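Local coordinates for protein beta-galactosidase (Marinomonas sp. ef1, PDB 6Y2K) that probably hydrolyses terminal beta-galactosides such as lactose, as a cold-active GH42 beta-galactosidase that works as a hexamer, at residues P205-L209 / T501-Q505; A420-L424 / P471-H475; Q427-Y433 / G494-G498. One frame throughout, in Å; residues are numbered along the deposited sequence.

Interaction 1 (P205-L209 / T501-Q505); sequences PSHRL and TETYQ
Ser206, in the first turn of helix 205-233, and Tyr504, the last residue of a type I beta turn that starts at Thr501, bring the two backbones together, with 5.3 Å between Ser206 CA and Tyr504 CA. Tyr504 takes up a left-handed backbone conformation at the end of the turn, where its side chain enters the contact. Its ring receives Pro205 CB almost exactly over the centre of one face: this carbon lies 3.5 Å from the centroid of the Tyr504 ring and 3° off the normal, a clear CH-pi contact. Leu209, one helical turn on, reaches the ring from another direction. Its CB lies at the edge, in the ring plane, and its CD2 comes within 3.6 Å of Tyr504 CD2. CG of Leu209 is anti to the backbone N (chi1 -176°), which extends the branch toward the turn.

Beside this apolar patch, Ser206 OG donates to Thr503 O at 2.8 Å, the donor tilted 27° from the carbonyl plane. The same hydroxyl accepts a hydrogen from a water that also donates to Tyr504 O, so consecutive carbonyls of the loop are tied, one directly and one through solvent, to a single serine. At the far end of the ring, Tyr504 OH is hydrogen-bonded to Ser423 O of helix 418-426. The backbone Tyr504 O, at the other end of the residue, accepts from Gln363 NE2 of the second subunit. Just past the turn, Gln505 N donates back to Thr501 OG1 at 2.9 Å.

The contact thus sets the N-terminal turn of a helix from the family's TIM-barrel region against a beta turn of the trimerisation region: an interdomain seam in which a tyrosine is seated on a proline, next to a subunit boundary of the hexamer.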
# COMPACT_ATOMS: atom_id res chain seq x y z
N PRO A 205 18.48 33.97 -21.02
CA PRO A 205 19.19 32.73 -21.35
C PRO A 205 20.39 32.90 -22.30
O PRO A 205 21.33 32.11 -22.22
CB PRO A 205 18.10 31.85 -21.97
CG PRO A 205 16.99 32.79 -22.35
CD PRO A 205 17.03 33.85 -21.29
N SER A 206 20.36 33.92 -23.17
CA SER A 206 21.49 34.25 -24.05
C SER A 206 22.72 34.68 -23.25
O SER A 206 23.84 34.31 -23.57
CB SER A 206 21.12 35.37 -25.03
OG SER A 206 19.97 35.04 -25.79
N HIS A 207 22.46 35.49 -22.23
CA HIS A 207 23.46 35.96 -21.28
C HIS A 207 24.10 34.79 -20.54
O HIS A 207 25.33 34.68 -20.45
CB HIS A 207 22.75 36.94 -20.32
CG HIS A 207 23.64 37.60 -19.31
ND1 HIS A 207 23.13 38.41 -18.32
CD2 HIS A 207 24.98 37.58 -19.13
CE1 HIS A 207 24.12 38.86 -17.57
NE2 HIS A 207 25.26 38.37 -18.04
N ARG A 208 23.26 33.89 -20.03
CA ARG A 208 23.75 32.74 -19.28
C ARG A 208 24.51 31.75 -20.16
O ARG A 208 25.51 31.17 -19.71
CB ARG A 208 22.60 32.03 -18.56
CG ARG A 208 21.94 32.88 -17.47
CD ARG A 208 20.68 32.23 -16.92
NE ARG A 208 20.97 30.96 -16.27
CZ ARG A 208 20.09 29.99 -16.02
NH1 ARG A 208 20.51 28.88 -15.41
NH2 ARG A 208 18.82 30.08 -16.40
N LEU A 209 24.05 31.55 -21.39
CA LEU A 209 24.71 30.63 -22.31
C LEU A 209 26.10 31.13 -22.76
O LEU A 209 27.09 30.37 -22.72
CB LEU A 209 23.82 30.32 -23.53
CG LEU A 209 24.36 29.29 -24.52
CD1 LEU A 209 24.72 27.98 -23.85
CD2 LEU A 209 23.35 29.05 -25.63
N THR A 501 18.52 28.71 -32.10
CA THR A 501 19.62 29.32 -32.85
C THR A 501 20.90 29.33 -31.99
O THR A 501 20.89 28.94 -30.82
CB THR A 501 19.27 30.77 -33.25
OG1 THR A 501 19.08 31.55 -32.07
CG2 THR A 501 17.99 30.83 -34.13
N GLU A 502 22.00 29.79 -32.59
CA GLU A 502 23.28 29.91 -31.87
C GLU A 502 23.20 30.86 -30.66
O GLU A 502 23.90 30.64 -29.66
CB GLU A 502 24.40 30.37 -32.82
CG GLU A 502 25.83 29.98 -32.39
CD GLU A 502 26.46 30.84 -31.29
OE1 GLU A 502 26.11 32.03 -31.15
OE2 GLU A 502 27.34 30.32 -30.57
N THR A 503 22.35 31.88 -30.75
CA THR A 503 22.27 32.93 -29.73
C THR A 503 21.03 32.81 -28.82
O THR A 503 20.60 33.81 -28.23
CB THR A 503 22.29 34.32 -30.41
OG1 THR A 503 21.11 34.47 -31.20
CG2 THR A 503 23.51 34.46 -31.33
N TYR A 504 20.50 31.59 -28.68
CA TYR A 504 19.37 31.26 -27.82
C TYR A 504 18.07 31.96 -28.26
O TYR A 504 17.42 32.65 -27.48
CB TYR A 504 19.71 31.54 -26.33
CG TYR A 504 19.20 30.48 -25.37
CD1 TYR A 504 17.85 30.11 -25.35
CD2 TYR A 504 20.06 29.85 -24.47
CE1 TYR A 504 17.38 29.14 -24.47
CE2 TYR A 504 19.60 28.88 -23.59
CZ TYR A 504 18.26 28.53 -23.59
OH TYR A 504 17.81 27.56 -22.73
N GLN A 505 17.71 31.77 -29.53
CA GLN A 505 16.40 32.19 -30.02
C GLN A 505 15.72 31.04 -30.74
O GLN A 505 16.37 30.09 -31.15
CB GLN A 505 16.52 33.39 -30.98
CG GLN A 505 17.14 34.64 -30.37
CD GLN A 505 16.97 35.88 -31.24
OE1 GLN A 505 16.07 35.95 -32.08
NE2 GLN A 505 17.83 36.88 -31.02
O HOH W 1 17.24 35.30 -26.38

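Interaction 2 (A420-L424 / P471-H475); sequences ACWSL and PAQAH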
# COMPACT_ATOMS: atom_id res chain seq x y z
N ALA A 420 24.66 22.07 -26.36
CA ALA A 420 23.25 21.68 -26.20
C ALA A 420 22.91 21.42 -24.73
O ALA A 420 21.87 21.87 -24.24
CB ALA A 420 22.93 20.44 -27.03
N CYS A 421 23.80 20.72 -24.03
CA CYS A 421 23.64 20.49 -22.59
C CYS A 421 23.43 21.79 -21.80
O CYS A 421 22.50 21.89 -20.99
CB CYS A 421 24.84 19.73 -22.03
SG CYS A 421 24.58 19.11 -20.36
N TRP A 422 24.27 22.79 -22.06
CA TRP A 422 24.17 24.10 -21.41
C TRP A 422 22.85 24.79 -21.74
O TRP A 422 22.15 25.27 -20.84
CB TRP A 422 25.35 25.01 -21.80
CG TRP A 422 26.71 24.41 -21.55
CD1 TRP A 422 27.04 23.49 -20.60
CD2 TRP A 422 27.92 24.72 -22.25
NE1 TRP A 422 28.38 23.19 -20.68
CE2 TRP A 422 28.95 23.94 -21.68
CE3 TRP A 422 28.24 25.58 -23.31
CZ2 TRP A 422 30.27 24.00 -22.12
CZ3 TRP A 422 29.57 25.64 -23.75
CH2 TRP A 422 30.56 24.84 -23.15
N SER A 423 22.50 24.82 -23.03
CA SER A 423 21.24 25.41 -23.48
C SER A 423 20.04 24.79 -22.76
O SER A 423 19.24 25.51 -22.14
CB SER A 423 21.09 25.24 -25.00
OG SER A 423 19.79 25.63 -25.41
N LEU A 424 19.95 23.47 -22.79
CA LEU A 424 18.83 22.74 -22.19
C LEU A 424 18.79 22.81 -20.65
O LEU A 424 17.72 22.78 -20.06
CB LEU A 424 18.82 21.29 -22.69
CG LEU A 424 18.62 21.17 -24.21
CD1 LEU A 424 19.15 19.85 -24.73
CD2 LEU A 424 17.16 21.29 -24.58
N PRO A 471 20.12 12.79 -29.46
CA PRO A 471 19.05 12.80 -28.46
C PRO A 471 18.30 14.11 -28.34
O PRO A 471 17.08 14.09 -28.18
CB PRO A 471 19.79 12.48 -27.15
CG PRO A 471 20.94 11.65 -27.60
CD PRO A 471 21.38 12.27 -28.89
N ALA A 472 19.03 15.23 -28.41
CA ALA A 472 18.44 16.57 -28.29
C ALA A 472 19.46 17.62 -28.73
O ALA A 472 20.03 18.36 -27.93
CB ALA A 472 18.00 16.83 -26.85
N GLN A 473 19.70 17.67 -30.04
CA GLN A 473 20.73 18.54 -30.61
C GLN A 473 20.12 19.93 -30.79
O GLN A 473 19.69 20.29 -31.88
CB GLN A 473 21.25 17.94 -31.93
CG GLN A 473 22.49 18.61 -32.50
CD GLN A 473 23.72 18.54 -31.60
OE1 GLN A 473 23.86 17.61 -30.82
NE2 GLN A 473 24.61 19.52 -31.70
N ALA A 474 20.06 20.68 -29.69
CA ALA A 474 19.26 21.91 -29.57
C ALA A 474 19.54 22.91 -30.69
O ALA A 474 18.61 23.35 -31.38
CB ALA A 474 19.46 22.54 -28.20
N HIS A 475 20.81 23.25 -30.88
CA HIS A 475 21.25 24.03 -32.03
C HIS A 475 22.00 23.15 -33.02
O HIS A 475 22.92 22.43 -32.64
CB HIS A 475 22.15 25.19 -31.59
CG HIS A 475 22.71 25.98 -32.74
ND1 HIS A 475 21.92 26.65 -33.64
CD2 HIS A 475 23.99 26.16 -33.15
CE1 HIS A 475 22.68 27.24 -34.54
NE2 HIS A 475 23.94 26.95 -34.27
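Ala420, Ser423 and Leu424 form one face of helix 418-426, and all three direct CB toward the loop after strand 467-470, where Ala472 and Ala474 direct theirs back. Two alanine methyls lie alongside each other, 4.2 Å between Ala420 CB and Ala474 CB, the bonds that carry them running past each other in nearly opposite directions. The backbones are close enough there for Ala420 CA and Ala474 CA to lie 5.2 Å apart. Ala420 CB also rests on the loop backbone, 3.7 Å from Ala472 O.

Leu424, one turn further along the helix, straddles the two loop alanines. Its CG is anti to the carbonyl carbon (chi1 -63°), an orientation that carries CD1 to 3.9 Å from Ala472 CB while CG itself sits 4.3 Å from Ala474 CB. The same CD1 lies 3.6 Å from Ala472 O. On the other flank, Ser423 OG is 4.2 Å from Ala474 CB, so the Ala474 methyl is touched by three helix residues, Ala420, Ser423 and Leu424.

Between the two alanines the chain bends at Gln473, the centre of an inverse gamma turn (phi -84°, psi 80°). The bend presents both methyls to the helix while the Gln473 CB points away from it. Gln473 N is bonded to Thr497 OG1 and its backbone also pairs with Gly498, so the neighbouring loop steadies the bend from behind. Tyr435 of helix 435-448 packs on both Leu424 and Ala472.

The backbones approach most closely at the small pair Ala420 and Ala474, and every residue that touches is buried. Helix methyls and the Leu424 methine meet alanine methyls and the loop backbone, notably Ala472 O, without a polar bond between the segments; cohesion probably comes chiefly from dispersion and the exclusion of water.

Interaction 3 (Q427-Y433 / G494-G498); sequences QPQSRAY and GPRTG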
# COMPACT_ATOMS: atom_id res chain seq x y z
N GLN A 427 17.28 26.49 -19.60
CA GLN A 427 15.81 26.45 -19.56
C GLN A 427 15.32 25.04 -19.88
O GLN A 427 15.06 24.72 -21.05
CB GLN A 427 15.18 27.47 -20.52
CG GLN A 427 15.39 28.92 -20.11
CD GLN A 427 14.45 29.89 -20.82
OE1 GLN A 427 13.96 29.61 -21.92
NE2 GLN A 427 14.18 31.04 -20.18
N PRO A 428 15.22 24.18 -18.85
CA PRO A 428 14.71 22.83 -19.09
C PRO A 428 13.23 22.82 -19.46
O PRO A 428 12.80 21.89 -20.16
CB PRO A 428 14.96 22.12 -17.75
CG PRO A 428 14.96 23.20 -16.74
CD PRO A 428 15.57 24.39 -17.43
N GLN A 429 12.48 23.82 -18.98
CA GLN A 429 11.09 24.09 -19.38
C GLN A 429 10.07 23.10 -18.76
O GLN A 429 8.94 23.52 -18.44
CB GLN A 429 10.96 24.26 -20.90
CG GLN A 429 9.55 24.52 -21.44
CD GLN A 429 8.90 25.79 -20.93
OE1 GLN A 429 9.57 26.73 -20.48
NE2 GLN A 429 7.57 25.85 -21.04
N SER A 430 10.44 21.83 -18.62
CA SER A 430 9.90 20.97 -17.56
C SER A 430 11.04 20.66 -16.61
O SER A 430 12.11 20.23 -17.07
CB SER A 430 9.35 19.65 -18.11
OG SER A 430 9.07 18.76 -17.05
N ARG A 431 10.82 20.83 -15.31
CA ARG A 431 11.87 20.56 -14.32
C ARG A 431 12.27 19.08 -14.29
O ARG A 431 13.37 18.74 -13.85
CB ARG A 431 11.44 21.04 -12.92
CG ARG A 431 12.56 21.05 -11.90
CD ARG A 431 12.21 21.90 -10.69
NE ARG A 431 12.08 23.31 -11.04
CZ ARG A 431 11.71 24.26 -10.20
NH1 ARG A 431 11.46 23.96 -8.93
NH2 ARG A 431 11.60 25.51 -10.63
N ALA A 432 11.39 18.20 -14.77
CA ALA A 432 11.70 16.76 -14.86
C ALA A 432 12.61 16.41 -16.05
O ALA A 432 13.09 15.28 -16.13
CB ALA A 432 10.41 15.96 -14.94
N TYR A 433 12.85 17.35 -16.97
CA TYR A 433 13.69 17.12 -18.14
C TYR A 433 15.13 17.55 -17.87
O TYR A 433 15.38 18.67 -17.43
CB TYR A 433 13.17 17.89 -19.36
CG TYR A 433 14.00 17.66 -20.61
CD1 TYR A 433 15.22 18.31 -20.81
CD2 TYR A 433 13.58 16.76 -21.59
CE1 TYR A 433 15.99 18.08 -21.94
CE2 TYR A 433 14.34 16.52 -22.74
CZ TYR A 433 15.54 17.19 -22.91
OH TYR A 433 16.30 16.95 -24.04
N GLY A 494 16.06 13.37 -31.89
CA GLY A 494 15.21 13.33 -30.72
C GLY A 494 14.58 14.68 -30.41
O GLY A 494 14.84 15.67 -31.11
N PRO A 495 13.74 14.73 -29.37
CA PRO A 495 13.01 15.97 -29.08
C PRO A 495 13.94 17.16 -28.79
O PRO A 495 15.03 16.98 -28.24
CB PRO A 495 12.19 15.63 -27.83
CG PRO A 495 12.09 14.14 -27.84
CD PRO A 495 13.35 13.64 -28.47
N ARG A 496 13.48 18.35 -29.18
CA ARG A 496 14.22 19.61 -29.03
C ARG A 496 15.40 19.77 -30.01
O ARG A 496 16.07 20.81 -29.97
CB ARG A 496 14.67 19.85 -27.56
CG ARG A 496 13.55 19.60 -26.55
CD ARG A 496 13.95 19.80 -25.11
NE ARG A 496 14.02 21.21 -24.73
CZ ARG A 496 14.03 21.67 -23.48
NH1 ARG A 496 14.00 20.84 -22.44
NH2 ARG A 496 14.09 22.98 -23.27
N THR A 497 15.62 18.81 -30.90
CA THR A 497 16.63 18.95 -31.96
C THR A 497 16.23 20.10 -32.91
O THR A 497 15.09 20.17 -33.38
CB THR A 497 16.83 17.65 -32.75
OG1 THR A 497 17.41 16.64 -31.90
CG2 THR A 497 17.75 17.88 -33.97
N GLY A 498 17.19 20.98 -33.18
CA GLY A 498 16.95 22.15 -34.03
C GLY A 498 15.93 23.15 -33.49
O GLY A 498 15.27 23.84 -34.27
O HOH W 2 14.92 15.46 -25.89
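Arg496 reaches across from a type II beta turn, Gly494 to Thr497, to the loop that follows helix 418-426. From CB, directed toward that loop, the chain runs out extended through CG, which is anti to the carbonyl carbon. CD then passes under the phenol end of Tyr433, with Arg496 CD 3.8 Å from both Tyr433 CZ and Tyr433 OH, making a CH-pi contact with the ring face. A bend at chi3 (77°) brings NE beside Leu424; the guanidinium plane stands 60° from that of the ring. Arg496 CZ stands 4.6 Å from the centroid of the Tyr433 ring, 21° off its normal, in cation-pi geometry. NH1 sits over the same face, offset toward the rim, and Arg496 NH1 donates to Pro428 O at 2.8 Å. Arg496 NH2 donates to Gln427 O at 3.0 Å, in that carbonyl's plane. Two consecutive carbonyls thus fix the rotation of the guanidinium, and probably help to stabilise its buried positive charge.

Around this core, a water joins Tyr433 OH to Pro495 O, while Trp549 makes a second cation-pi contact with Arg496. Gln429 NE2 bonds to Val320 O of the second subunit.

An arginine capturing the carbonyls just beyond a helix's last turn, beneath an aromatic ring, here joins two loops of the family's trimerisation region beside a subunit interface.

Overall arrangement
Along the chain the segments run 205-209, 420-424, 427-433, 471-475, 494-498 and 501-505: interaction 1 brackets the other two, whose segments alternate. The centres of interactions 2 and 3 are about 8 Å apart, those of 1 and 2 about 11 Å, and those of 1 and 3 about 15 Å. Helix 418-426 and the loop after it are common ground, and interactions 1 and 3 share the long loop between strands 490-493 and 521-528. Interaction 2 packs helix 418-426 on a loop and interaction 3 joins two loops, all within the trimerisation region, whereas interaction 1 joins that region to the barrel region. Interactions 1 and 3 both touch the second subunit, which places the domain seam next to a subunit interface and may couple the two.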